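Local coordinates for Glyoxalase/bleomycin resistance protein/dioxygenase (Albidiferax ferrireducens T118, PDB 4QB5) that belongs to the vicinal oxygen chelate superfamily and may act as a dioxygenase, its substrate not being established, at residues 39-44 and 132-137; 100-105 and 128-133; 32-37 and 58-63; 26-31 and 70-75. One frame throughout, in Å; residues are numbered along the deposited sequence.

Interaction 1 (39-44 and 132-137); sequences KFYDAL and LRDPDG
Phe40, Tyr41 and Leu44, on one flank of helix 34-46, meet the end of strand 127-133 and the turn after it, joining two parts of the vicinal oxygen chelate fold, in which helices pack against curved mixed sheets.

The polar link is a single hydrogen bond. Tyr41 OH donates to Asp134 OD2 at 2.6 Å, on the anti side of that oxygen and 20° out of the carboxylate plane; ring and carboxylate are steeply inclined to each other. Asp134 suits the place because its other oxygen serves the chain: OD1 takes Asp136 N at 2.8 Å, making an Asx turn, and also accepts from Asn138 N. With CG held between the backbone N and carbonyl carbon (chi1 82°), the carboxylate can reach the tyrosine and the turn together. The turn from Asp134 to Gly137 is type I, with the restricted ring of Pro135 at its second position and Gly137 at its end, where phi is positive.

The aromatic contact is a CH-pi interaction. Pro135 CD lies 3.6 Å from the centroid of the Phe40 ring, almost straight above it. Asp134 CB approaches the same ring obliquely, 3.4 Å from Phe40 CE2. Within the helix, Phe40 CD2 stands over the centre of the Tyr41 ring, while Tyr41 CD2 lies at the edge of the Phe40 ring.

Aliphatic packing completes the buried contact. Leu132 and Leu44 slide past each other in opposite directions, both also touching Ile140 of the next strand, and their closest methyls, Leu44 CD1 and Leu132 CD1, are 3.6 Å apart.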
loop_
_atom_site.group_PDB
_atom_site.type_symbol
_atom_site.label_atom_id
_atom_site.label_comp_id
_atom_site.label_asym_id
_atom_site.label_seq_id
_atom_site.Cartn_x
_atom_site.Cartn_y
_atom_site.Cartn_z
ATOM N N LYS C 39 13.467 -7.852 10.935
ATOM C CA LYS C 39 13.980 -7.241 12.138
ATOM C C LYS C 39 13.619 -5.748 12.162
ATOM O O LYS C 39 13.202 -5.218 13.199
ATOM C CB LYS C 39 15.464 -7.483 12.229
ATOM C CG LYS C 39 16.088 -6.817 13.441
ATOM C CD LYS C 39 17.567 -7.221 13.570
ATOM C CE LYS C 39 18.391 -6.015 13.983
ATOM N NZ LYS C 39 18.177 -4.908 12.996
ATOM N N PHE C 40 13.755 -5.074 11.031
ATOM C CA PHE C 40 13.231 -3.687 10.908
ATOM C C PHE C 40 11.733 -3.551 11.242
ATOM O O PHE C 40 11.371 -2.743 12.124
ATOM C CB PHE C 40 13.565 -3.162 9.504
ATOM C CG PHE C 40 13.033 -1.815 9.217
ATOM C CD1 PHE C 40 13.735 -0.695 9.581
ATOM C CD2 PHE C 40 11.849 -1.651 8.571
ATOM C CE1 PHE C 40 13.253 0.570 9.281
ATOM C CE2 PHE C 40 11.358 -0.395 8.266
ATOM C CZ PHE C 40 12.053 0.729 8.629
ATOM N N TYR C 41 10.880 -4.347 10.585
ATOM C CA TYR C 41 9.405 -4.207 10.755
ATOM C C TYR C 41 8.917 -4.665 12.140
ATOM O O TYR C 41 7.997 -4.070 12.678
ATOM C CB TYR C 41 8.584 -4.818 9.586
ATOM C CG TYR C 41 8.629 -3.947 8.374
ATOM C CD1 TYR C 41 7.850 -2.794 8.316
ATOM C CD2 TYR C 41 9.444 -4.247 7.250
ATOM C CE1 TYR C 41 7.901 -1.954 7.242
ATOM C CE2 TYR C 41 9.445 -3.418 6.125
ATOM C CZ TYR C 41 8.701 -2.279 6.131
ATOM O OH TYR C 41 8.718 -1.406 5.045
ATOM N N ASP C 42 9.528 -5.708 12.693
ATOM C CA ASP C 42 9.286 -6.111 14.085
ATOM C C ASP C 42 9.467 -4.921 15.021
ATOM O O ASP C 42 8.552 -4.576 15.831
ATOM C CB ASP C 42 10.228 -7.286 14.512
ATOM C CG ASP C 42 9.780 -8.633 13.965
ATOM O OD1 ASP C 42 8.769 -8.744 13.180
ATOM O OD2 ASP C 42 10.459 -9.654 14.306
ATOM N N ALA C 43 10.593 -4.252 14.862
ATOM C CA ALA C 43 10.935 -3.110 15.692
ATOM C C ALA C 43 9.996 -1.937 15.425
ATOM O O ALA C 43 9.470 -1.275 16.369
ATOM C CB ALA C 43 12.415 -2.649 15.483
ATOM N N LEU C 44 9.761 -1.698 14.145
ATOM C CA LEU C 44 8.992 -0.549 13.717
ATOM C C LEU C 44 7.519 -0.678 14.087
ATOM O O LEU C 44 6.945 0.186 14.735
ATOM C CB LEU C 44 9.080 -0.427 12.206
ATOM C CG LEU C 44 8.409 0.786 11.621
ATOM C CD1 LEU C 44 9.321 1.985 11.789
ATOM C CD2 LEU C 44 8.031 0.557 10.160
ATOM N N LEU C 132 9.879 7.599 6.662
ATOM C CA LEU C 132 11.125 6.805 6.574
ATOM C C LEU C 132 11.218 6.097 5.238
ATOM O O LEU C 132 10.212 5.931 4.551
ATOM C CB LEU C 132 11.121 5.621 7.576
ATOM C CG LEU C 132 11.145 5.933 9.042
ATOM C CD1 LEU C 132 10.727 4.683 9.808
ATOM C CD2 LEU C 132 12.548 6.420 9.457
ATOM N N ARG C 133 12.408 5.629 4.918
ATOM C CA ARG C 133 12.585 4.551 3.936
ATOM C C ARG C 133 13.029 3.346 4.726
ATOM O O ARG C 133 13.957 3.472 5.555
ATOM C CB ARG C 133 13.656 4.902 2.875
ATOM C CG ARG C 133 13.176 6.056 2.004
ATOM C CD ARG C 133 14.023 6.332 0.795
ATOM N NE ARG C 133 13.145 6.733 -0.317
ATOM C CZ ARG C 133 12.701 7.954 -0.565
ATOM N NH1 ARG C 133 13.048 9.019 0.208
ATOM N NH2 ARG C 133 11.943 8.121 -1.647
ATOM N N ASP C 134 12.462 2.203 4.392
ATOM C CA ASP C 134 12.896 0.937 4.939
ATOM C C ASP C 134 14.274 0.562 4.303
ATOM O O ASP C 134 14.823 1.301 3.472
ATOM C CB ASP C 134 11.766 -0.123 4.861
ATOM C CG ASP C 134 11.630 -0.803 3.496
ATOM O OD1 ASP C 134 12.414 -0.526 2.547
ATOM O OD2 ASP C 134 10.690 -1.668 3.368
ATOM N N PRO C 135 14.853 -0.528 4.746
ATOM C CA PRO C 135 16.174 -0.934 4.268
ATOM C C PRO C 135 16.216 -1.149 2.788
ATOM O O PRO C 135 17.270 -1.026 2.244
ATOM C CB PRO C 135 16.437 -2.263 5.009
ATOM C CG PRO C 135 15.658 -2.108 6.279
ATOM C CD PRO C 135 14.396 -1.351 5.878
ATOM N N ASP C 136 15.075 -1.418 2.146
ATOM C CA ASP C 136 15.007 -1.580 0.671
ATOM C C ASP C 136 14.648 -0.309 -0.088
ATOM O O ASP C 136 14.565 -0.355 -1.277
ATOM C CB ASP C 136 14.008 -2.686 0.335
ATOM C CG ASP C 136 14.507 -4.055 0.783
ATOM O OD1 ASP C 136 15.220 -4.731 -0.001
ATOM O OD2 ASP C 136 14.263 -4.434 1.937
ATOM N N GLY C 137 14.468 0.824 0.585
ATOM C CA GLY C 137 14.055 2.034 -0.102
ATOM C C GLY C 137 12.516 2.153 -0.184
ATOM O O GLY C 137 11.985 3.150 -0.691
#

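Interaction 2 (100-105 and 128-133); sequences AFHAAG and YLAYLR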
loop_
_atom_site.group_PDB
_atom_site.type_symbol
_atom_site.label_atom_id
_atom_site.label_comp_id
_atom_site.label_asym_id
_atom_site.label_seq_id
_atom_site.Cartn_x
_atom_site.Cartn_y
_atom_site.Cartn_z
ATOM N N ALA C 100 8.035 7.449 18.055
ATOM C CA ALA C 100 8.636 6.118 18.461
ATOM C C ALA C 100 8.885 5.208 17.265
ATOM O O ALA C 100 9.900 4.540 17.146
ATOM C CB ALA C 100 7.634 5.446 19.388
ATOM N N PHE C 101 7.937 5.216 16.332
ATOM C CA PHE C 101 8.099 4.565 15.022
ATOM C C PHE C 101 9.325 5.051 14.264
ATOM O O PHE C 101 10.132 4.259 13.813
ATOM C CB PHE C 101 6.809 4.922 14.246
ATOM C CG PHE C 101 6.733 4.491 12.822
ATOM C CD1 PHE C 101 5.947 3.387 12.492
ATOM C CD2 PHE C 101 7.178 5.317 11.803
ATOM C CE1 PHE C 101 5.725 3.046 11.161
ATOM C CE2 PHE C 101 6.964 4.980 10.454
ATOM C CZ PHE C 101 6.226 3.850 10.139
ATOM N N HIS C 102 9.433 6.365 14.137
ATOM C CA HIS C 102 10.525 6.988 13.454
ATOM C C HIS C 102 11.848 6.594 14.113
ATOM O O HIS C 102 12.778 6.186 13.432
ATOM C CB HIS C 102 10.355 8.511 13.381
ATOM C CG HIS C 102 11.418 9.187 12.587
ATOM N ND1 HIS C 102 11.280 9.492 11.246
ATOM C CD2 HIS C 102 12.640 9.623 12.939
ATOM C CE1 HIS C 102 12.380 10.061 10.805
ATOM N NE2 HIS C 102 13.220 10.159 11.817
ATOM N N ALA C 103 11.912 6.694 15.441
ATOM C CA ALA C 103 13.111 6.299 16.158
ATOM C C ALA C 103 13.457 4.814 15.950
ATOM O O ALA C 103 14.620 4.474 15.768
ATOM C CB ALA C 103 12.975 6.628 17.676
ATOM N N ALA C 104 12.481 3.927 16.045
ATOM C CA ALA C 104 12.755 2.547 15.877
ATOM C C ALA C 104 13.279 2.298 14.457
ATOM O O ALA C 104 14.233 1.525 14.245
ATOM C CB ALA C 104 11.509 1.740 16.122
ATOM N N GLY C 105 12.720 3.028 13.500
ATOM C CA GLY C 105 13.142 2.873 12.122
ATOM C C GLY C 105 14.587 3.220 11.908
ATOM O O GLY C 105 15.337 2.417 11.290
ATOM N N TYR C 128 -0.173 14.585 12.163
ATOM C CA TYR C 128 1.232 14.406 12.495
ATOM C C TYR C 128 1.771 13.224 11.641
ATOM O O TYR C 128 1.159 12.170 11.518
ATOM C CB TYR C 128 1.380 14.152 13.967
ATOM C CG TYR C 128 2.783 14.273 14.449
ATOM C CD1 TYR C 128 3.684 13.216 14.306
ATOM C CD2 TYR C 128 3.226 15.425 15.069
ATOM C CE1 TYR C 128 4.985 13.319 14.759
ATOM C CE2 TYR C 128 4.525 15.532 15.512
ATOM C CZ TYR C 128 5.395 14.488 15.350
ATOM O OH TYR C 128 6.688 14.582 15.786
ATOM N N LEU C 129 2.923 13.426 11.061
ATOM C CA LEU C 129 3.509 12.481 10.142
ATOM C C LEU C 129 4.970 12.240 10.486
ATOM O O LEU C 129 5.693 13.179 10.743
ATOM C CB LEU C 129 3.500 13.118 8.767
ATOM C CG LEU C 129 2.168 13.145 8.041
ATOM C CD1 LEU C 129 2.255 14.067 6.827
ATOM C CD2 LEU C 129 1.933 11.724 7.588
ATOM N N ALA C 130 5.426 11.001 10.364
ATOM C CA ALA C 130 6.846 10.692 10.419
ATOM C C ALA C 130 7.192 9.764 9.257
ATOM O O ALA C 130 6.645 8.635 9.192
ATOM C CB ALA C 130 7.153 9.983 11.756
ATOM N N TYR C 131 8.075 10.214 8.383
ATOM C CA TYR C 131 8.477 9.503 7.183
ATOM C C TYR C 131 9.791 8.774 7.285
ATOM O O TYR C 131 10.720 9.281 7.848
ATOM C CB TYR C 131 8.570 10.454 5.983
ATOM C CG TYR C 131 7.220 10.904 5.374
ATOM C CD1 TYR C 131 6.593 10.175 4.365
ATOM C CD2 TYR C 131 6.613 12.068 5.802
ATOM C CE1 TYR C 131 5.390 10.592 3.789
ATOM C CE2 TYR C 131 5.401 12.502 5.255
ATOM C CZ TYR C 131 4.789 11.759 4.259
ATOM O OH TYR C 131 3.611 12.236 3.707
ATOM N N LEU C 132 9.879 7.599 6.662
ATOM C CA LEU C 132 11.125 6.805 6.574
ATOM C C LEU C 132 11.218 6.097 5.238
ATOM O O LEU C 132 10.212 5.931 4.551
ATOM C CB LEU C 132 11.121 5.621 7.576
ATOM C CG LEU C 132 11.145 5.933 9.042
ATOM C CD1 LEU C 132 10.727 4.683 9.808
ATOM C CD2 LEU C 132 12.548 6.420 9.457
ATOM N N ARG C 133 12.408 5.629 4.918
ATOM C CA ARG C 133 12.585 4.551 3.936
ATOM C C ARG C 133 13.029 3.346 4.726
ATOM O O ARG C 133 13.957 3.472 5.555
ATOM C CB ARG C 133 13.656 4.902 2.875
ATOM C CG ARG C 133 13.176 6.056 2.004
ATOM C CD ARG C 133 14.023 6.332 0.795
ATOM N NE ARG C 133 13.145 6.733 -0.317
ATOM C CZ ARG C 133 12.701 7.954 -0.565
ATOM N NH1 ARG C 133 13.048 9.019 0.208
ATOM N NH2 ARG C 133 11.943 8.121 -1.647
#
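Leu132 of strand 127-133 packs against Phe101, His102 and Gly105 of helix 95-107. This is a helix-on-sheet layer of the vicinal oxygen chelate fold: the local helix and strand axes run nearly parallel, 14° apart, and approach to 8.2 Å, a spacing bridged by side chains without a clear hydrogen bond.

From its CB, which points at the helix, the leucine chain rises to CG beside the His102 ring and there forks. Its CD1 branch goes to the helix backbone, 3.8 Å from Gly105 CA; at Gly105 the bare alpha carbon allows a methyl to rest directly on the main chain. The same CD1 is 3.8 Å from Phe101 CE2, leucine and phenylalanine chains passing in opposite directions. The CD2 branch turns to the other side and lies over one face of the His102 imidazole, 4.1 Å from the ring centroid and 27° off its normal, a CH-pi contact. A branched side chain suits this position because each methyl has its own partner. Ile106, one residue beyond the segment, touches Leu132 as well.

Two residues earlier on the same face of the strand, the short side chain of Ala130 lets the helix come close: Ala130 CA is 6.0 Å from His102 CA. With its CG anti to the backbone N (chi1 -176°), His102 carries its ring outward across the strand, toward Thr112 and Pro117 of strand 111-120, with one face left to Leu132. Tyr131, between Ala130 and Leu132 in the strand, points its side chain away from the helix. At the point of nearest backbone approach, Ala130 CB and His102 CB meet at 3.9 Å.

Interaction 3 (32-37 and 58-63); sequences NDLEVS and SRYFYR
Leu34 makes the more tightly packed part of this contact, lying against the start of the strand at Ser58 and Tyr60. Both its methyls lie against the Ser58 carbonyl, CD1 the nearer at 3.5 Å from Ser58 O, and CD1 is also 4.1 Å from Ser58 CB, while CD2 reaches Tyr60 CD2 at 4.2 Å. Thr73 also touches Leu34. A flexible branched residue fits here, able to set two methyls on a carbonyl and still touch the ring.

These segments bring the first turn of helix 34-46 onto an inner strand of the sheet 24-30, 67-72, 59-64, 54-55, part of the vicinal oxygen chelate fold. Asp33 is the N-cap: its OD1 accepts from Val36 N at 3.2 Å, nearly straight at 172° but from well above the carboxylate plane, and more weakly from Glu35 N. The partial positive charge of the helix start would probably stabilise this carboxylate.

On the solvent side the contact is sparse and polar. Glu35 starts away from the strand, but its chain bends at chi2 (-57°) and brings the carboxylate back to Tyr60. Tyr60 OH donates to Glu35 OE2 at 2.6 Å, on the syn lone pair; OE2 lies in the plane of the ring, and the two flat groups are almost perpendicular. Toward the interior, Tyr62 approaches Ser37 only loosely, Tyr62 OH being 4.5 Å from Ser37 O and hydrogen-bonded to Asp42 OD1.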
loop_
_atom_site.group_PDB
_atom_site.type_symbol
_atom_site.label_atom_id
_atom_site.label_comp_id
_atom_site.label_asym_id
_atom_site.label_seq_id
_atom_site.Cartn_x
_atom_site.Cartn_y
_atom_site.Cartn_z
ATOM N N ASN C 32 14.628 -7.435 -0.384
ATOM C CA ASN C 32 15.715 -8.225 -0.937
ATOM C C ASN C 32 16.384 -9.098 0.111
ATOM O O ASN C 32 17.065 -10.055 -0.238
ATOM C CB ASN C 32 16.692 -7.340 -1.736
ATOM C CG ASN C 32 16.122 -6.949 -3.165
ATOM O OD1 ASN C 32 16.152 -5.748 -3.600
ATOM N ND2 ASN C 32 15.635 -7.964 -3.900
ATOM N N ASP C 33 16.072 -8.841 1.385
ATOM C CA ASP C 33 16.582 -9.672 2.493
ATOM C C ASP C 33 15.553 -9.787 3.583
ATOM O O ASP C 33 15.361 -8.839 4.407
ATOM C CB ASP C 33 17.858 -9.048 3.043
ATOM C CG ASP C 33 18.548 -9.967 4.060
ATOM O OD1 ASP C 33 17.830 -10.707 4.800
ATOM O OD2 ASP C 33 19.778 -9.934 4.084
ATOM N N LEU C 34 14.849 -10.912 3.563
ATOM C CA LEU C 34 13.730 -11.090 4.433
ATOM C C LEU C 34 14.023 -10.944 5.942
ATOM O O LEU C 34 13.195 -10.412 6.690
ATOM C CB LEU C 34 13.073 -12.407 4.173
ATOM C CG LEU C 34 12.053 -12.514 3.080
ATOM C CD1 LEU C 34 11.767 -13.989 2.824
ATOM C CD2 LEU C 34 10.762 -11.793 3.378
ATOM N N GLU C 35 15.194 -11.416 6.389
ATOM C CA GLU C 35 15.501 -11.446 7.796
ATOM C C GLU C 35 15.889 -10.071 8.258
ATOM O O GLU C 35 15.481 -9.652 9.338
ATOM C CB GLU C 35 16.617 -12.512 8.101
ATOM C CG GLU C 35 16.145 -13.926 7.849
ATOM C CD GLU C 35 14.897 -14.309 8.636
ATOM O OE1 GLU C 35 14.717 -13.902 9.817
ATOM O OE2 GLU C 35 14.063 -15.030 8.088
ATOM N N VAL C 36 16.683 -9.369 7.464
ATOM C CA VAL C 36 16.949 -7.954 7.696
ATOM C C VAL C 36 15.621 -7.143 7.779
ATOM O O VAL C 36 15.448 -6.345 8.703
ATOM C CB VAL C 36 17.918 -7.364 6.656
ATOM C CG1 VAL C 36 17.911 -5.833 6.691
ATOM C CG2 VAL C 36 19.359 -7.864 6.915
ATOM N N SER C 37 14.681 -7.372 6.857
ATOM C CA SER C 37 13.431 -6.602 6.856
ATOM C C SER C 37 12.515 -6.999 8.010
ATOM O O SER C 37 11.824 -6.179 8.512
ATOM C CB SER C 37 12.705 -6.766 5.492
ATOM O OG SER C 37 13.484 -6.118 4.472
ATOM N N SER C 58 8.005 -17.431 1.272
ATOM C CA SER C 58 9.033 -16.376 1.354
ATOM C C SER C 58 8.464 -14.993 1.712
ATOM O O SER C 58 8.778 -13.981 1.031
ATOM C CB SER C 58 9.876 -16.309 0.080
ATOM O OG SER C 58 10.419 -17.587 -0.178
ATOM N N ARG C 59 7.665 -14.973 2.791
ATOM C CA ARG C 59 7.025 -13.773 3.321
ATOM C C ARG C 59 6.955 -13.785 4.829
ATOM O O ARG C 59 6.852 -14.858 5.472
ATOM C CB ARG C 59 5.576 -13.688 2.892
ATOM C CG ARG C 59 5.340 -13.622 1.410
ATOM C CD ARG C 59 4.868 -14.915 0.776
ATOM N NE ARG C 59 3.723 -15.594 1.383
ATOM C CZ ARG C 59 2.488 -15.673 0.890
ATOM N NH1 ARG C 59 2.088 -14.997 -0.195
ATOM N NH2 ARG C 59 1.602 -16.432 1.517
ATOM N N TYR C 60 6.892 -12.586 5.398
ATOM C CA TYR C 60 6.439 -12.420 6.746
ATOM C C TYR C 60 5.231 -11.506 6.760
ATOM O O TYR C 60 5.249 -10.421 6.117
ATOM C CB TYR C 60 7.547 -11.823 7.616
ATOM C CG TYR C 60 8.633 -12.805 8.022
ATOM C CD1 TYR C 60 8.467 -13.667 9.111
ATOM C CD2 TYR C 60 9.841 -12.836 7.347
ATOM C CE1 TYR C 60 9.480 -14.561 9.477
ATOM C CE2 TYR C 60 10.833 -13.728 7.692
ATOM C CZ TYR C 60 10.651 -14.583 8.757
ATOM O OH TYR C 60 11.706 -15.405 9.052
ATOM N N PHE C 61 4.245 -11.896 7.562
ATOM C CA PHE C 61 2.964 -11.201 7.691
ATOM C C PHE C 61 2.798 -10.610 9.060
ATOM O O PHE C 61 3.192 -11.227 10.087
ATOM C CB PHE C 61 1.799 -12.168 7.447
ATOM C CG PHE C 61 1.613 -12.504 6.009
ATOM C CD1 PHE C 61 1.026 -11.590 5.161
ATOM C CD2 PHE C 61 2.034 -13.703 5.503
ATOM C CE1 PHE C 61 0.847 -11.884 3.823
ATOM C CE2 PHE C 61 1.874 -14.003 4.146
ATOM C CZ PHE C 61 1.279 -13.109 3.315
ATOM N N TYR C 62 2.217 -9.416 9.065
ATOM C CA TYR C 62 1.976 -8.614 10.265
ATOM C C TYR C 62 0.478 -8.319 10.275
ATOM O O TYR C 62 -0.027 -7.433 9.552
ATOM C CB TYR C 62 2.758 -7.279 10.169
ATOM C CG TYR C 62 4.240 -7.481 10.231
ATOM C CD1 TYR C 62 4.954 -7.865 9.124
ATOM C CD2 TYR C 62 4.940 -7.306 11.437
ATOM C CE1 TYR C 62 6.320 -8.055 9.181
ATOM C CE2 TYR C 62 6.286 -7.525 11.501
ATOM C CZ TYR C 62 6.973 -7.923 10.388
ATOM O OH TYR C 62 8.331 -8.085 10.521
ATOM N N ARG C 63 -0.242 -9.120 11.019
ATOM C CA ARG C 63 -1.688 -9.119 10.979
ATOM C C ARG C 63 -2.245 -8.290 12.122
ATOM O O ARG C 63 -1.663 -8.227 13.199
ATOM C CB ARG C 63 -2.196 -10.557 11.041
ATOM C CG ARG C 63 -1.709 -11.433 9.885
ATOM C CD ARG C 63 -2.420 -12.803 9.803
ATOM N NE ARG C 63 -1.981 -13.638 8.658
ATOM C CZ ARG C 63 -0.941 -14.481 8.651
ATOM N NH1 ARG C 63 -0.181 -14.654 9.732
ATOM N NH2 ARG C 63 -0.647 -15.168 7.541
#

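Interaction 4 (26-31 and 70-75); sequences HVMVGV and GITTPI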
loop_
_atom_site.group_PDB
_atom_site.type_symbol
_atom_site.label_atom_id
_atom_site.label_comp_id
_atom_site.label_asym_id
_atom_site.label_seq_id
_atom_site.Cartn_x
_atom_site.Cartn_y
_atom_site.Cartn_z
ATOM N N HIS C 26 -5.045 -5.794 2.434
ATOM C CA HIS C 26 -3.635 -6.048 2.717
ATOM C C HIS C 26 -2.706 -5.235 1.837
ATOM O O HIS C 26 -3.133 -4.788 0.744
ATOM C CB HIS C 26 -3.322 -7.573 2.557
ATOM C CG HIS C 26 -3.362 -8.062 1.146
ATOM N ND1 HIS C 26 -4.532 -8.134 0.418
ATOM C CD2 HIS C 26 -2.393 -8.582 0.345
ATOM C CE1 HIS C 26 -4.274 -8.646 -0.781
ATOM N NE2 HIS C 26 -2.984 -8.943 -0.842
ATOM N N VAL C 27 -1.451 -5.040 2.284
ATOM C CA VAL C 27 -0.442 -4.391 1.493
ATOM C C VAL C 27 0.823 -5.197 1.629
ATOM O O VAL C 27 1.248 -5.548 2.782
ATOM C CB VAL C 27 -0.177 -2.926 1.944
ATOM C CG1 VAL C 27 0.827 -2.235 1.020
ATOM C CG2 VAL C 27 -1.442 -2.126 1.999
HETATM N N MSE C 28 1.451 -5.517 0.490
HETATM C CA MSE C 28 2.742 -6.221 0.471
HETATM C C MSE C 28 3.746 -5.271 -0.091
HETATM O O MSE C 28 3.386 -4.390 -0.953
HETATM C CB MSE C 28 2.686 -7.419 -0.460
HETATM C CG MSE C 28 1.445 -8.255 -0.323
HETATM SE SE MSE C 28 1.491 -9.190 1.433
HETATM C CE MSE C 28 3.060 -10.310 0.992
ATOM N N VAL C 29 4.975 -5.321 0.407
ATOM C CA VAL C 29 6.114 -4.669 -0.249
ATOM C C VAL C 29 7.189 -5.703 -0.519
ATOM O O VAL C 29 7.295 -6.704 0.173
ATOM C CB VAL C 29 6.727 -3.482 0.544
ATOM C CG1 VAL C 29 5.699 -2.367 0.726
ATOM C CG2 VAL C 29 7.289 -3.921 1.904
ATOM N N GLY C 30 8.013 -5.437 -1.530
ATOM C CA GLY C 30 9.108 -6.344 -1.837
ATOM C C GLY C 30 10.357 -6.053 -1.066
ATOM O O GLY C 30 10.701 -4.910 -0.820
ATOM N N VAL C 31 11.027 -7.090 -0.592
ATOM C CA VAL C 31 12.300 -6.876 0.104
ATOM C C VAL C 31 13.362 -7.822 -0.465
ATOM O O VAL C 31 13.026 -8.877 -0.987
ATOM C CB VAL C 31 12.142 -7.128 1.634
ATOM C CG1 VAL C 31 11.072 -6.243 2.202
ATOM C CG2 VAL C 31 11.809 -8.582 1.950
ATOM N N GLY C 70 2.502 -7.176 4.667
ATOM C CA GLY C 70 3.482 -8.234 4.413
ATOM C C GLY C 70 4.733 -7.788 3.701
ATOM O O GLY C 70 4.729 -6.829 2.911
ATOM N N ILE C 71 5.836 -8.450 4.007
ATOM C CA ILE C 71 7.087 -8.256 3.282
ATOM C C ILE C 71 7.341 -9.543 2.520
ATOM O O ILE C 71 7.038 -10.672 3.025
ATOM C CB ILE C 71 8.276 -7.895 4.181
ATOM C CG1 ILE C 71 8.458 -8.927 5.322
ATOM C CG2 ILE C 71 8.071 -6.486 4.709
ATOM C CD1 ILE C 71 9.678 -8.672 6.152
ATOM N N THR C 72 7.813 -9.401 1.283
ATOM C CA THR C 72 7.923 -10.582 0.415
ATOM C C THR C 72 9.141 -10.514 -0.473
ATOM O O THR C 72 9.575 -9.445 -0.915
ATOM C CB THR C 72 6.631 -10.810 -0.460
ATOM O OG1 THR C 72 6.685 -12.108 -1.085
ATOM C CG2 THR C 72 6.488 -9.751 -1.590
ATOM N N THR C 73 9.699 -11.690 -0.733
ATOM C CA THR C 73 10.581 -11.918 -1.866
ATOM C C THR C 73 9.679 -11.869 -3.119
ATOM O O THR C 73 8.630 -12.508 -3.136
ATOM C CB THR C 73 11.222 -13.343 -1.771
ATOM O OG1 THR C 73 12.102 -13.327 -0.655
ATOM C CG2 THR C 73 12.084 -13.633 -3.029
ATOM N N PRO C 74 10.042 -11.072 -4.137
ATOM C CA PRO C 74 9.086 -10.974 -5.280
ATOM C C PRO C 74 8.844 -12.318 -5.933
ATOM O O PRO C 74 9.793 -13.065 -6.192
ATOM C CB PRO C 74 9.801 -10.036 -6.245
ATOM C CG PRO C 74 10.615 -9.126 -5.313
ATOM C CD PRO C 74 11.099 -10.068 -4.205
ATOM N N ILE C 75 7.605 -12.597 -6.289
ATOM C CA ILE C 75 7.289 -13.930 -6.848
ATOM C C ILE C 75 7.934 -14.135 -8.236
ATOM O O ILE C 75 8.014 -15.245 -8.705
ATOM C CB ILE C 75 5.778 -14.185 -6.954
ATOM C CG1 ILE C 75 5.151 -13.274 -8.001
ATOM C CG2 ILE C 75 5.114 -13.974 -5.594
ATOM C CD1 ILE C 75 3.733 -13.679 -8.323
HETATM O O HOH W 1 13.738 -11.413 -0.435
#
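Gly70 opens a parallel pairing by giving its N to Val27 O at 2.8 Å, and its O receives Val29 N at 2.9 Å. Having no side chain, Gly70 lets that of Met28, a selenomethionine, pass close over the backbone, Met28 SE being 3.7 Å from Gly70 CA; the chain curls there through two bends, chi2 -69° and chi3 -66°. Ile71 turns to the other face, where its beta-branched side chain packs: CG2 meets Val29 CG2 at 3.9 Å and CB meets Val31 CG1 at 3.8 Å. Thr72 returns to the Met28 face. Its N donates to Val29 O and its O accepts from Val31 N; small and polar, it packs CB 3.9 Å from Met28 CE while its hydroxyl donates locally to Thr73 O. The strand ends at Thr72; beyond it, a water that donates to Val31 O lies beside Thr73 OG1, and Pro74 CD is 3.9 Å from Val31 O.

Edge strand 24-30 thus joins inner strand 67-72 in the 1-4-3-2 order of the vicinal oxygen chelate fold. Ser37 and Tyr41 of helix 34-46 cover Ile71, whereas Arg59 and Phe61 of strand 59-64 reach Met28 on the other face. Residues 26-28 also form an antiparallel ladder with a strand of the second subunit, continuing the sheet across the dimer.

In the fold
Interaction 1 lies near the middle of the chain, with its centre about 10 Å from those of interactions 2 and 3 and about 13 Å from that of interaction 4. It joins interaction 2 through Leu132 and through Leu44, whose CD1 is 3.2 Å from Phe101 O. Helix 34-46 carries it to interaction 3. Interactions 3 and 4, centres about 7 Å apart, share one sheet: Tyr60 O and Ile71 N lie 2.9 Å apart, a probable hydrogen bond. Interaction 2 stands about 20 Å from interaction 4, centre to centre, across the middle of the chain. Both interactions 3 and 4 reach the second subunit. None of the four contacts includes a metal or ligand.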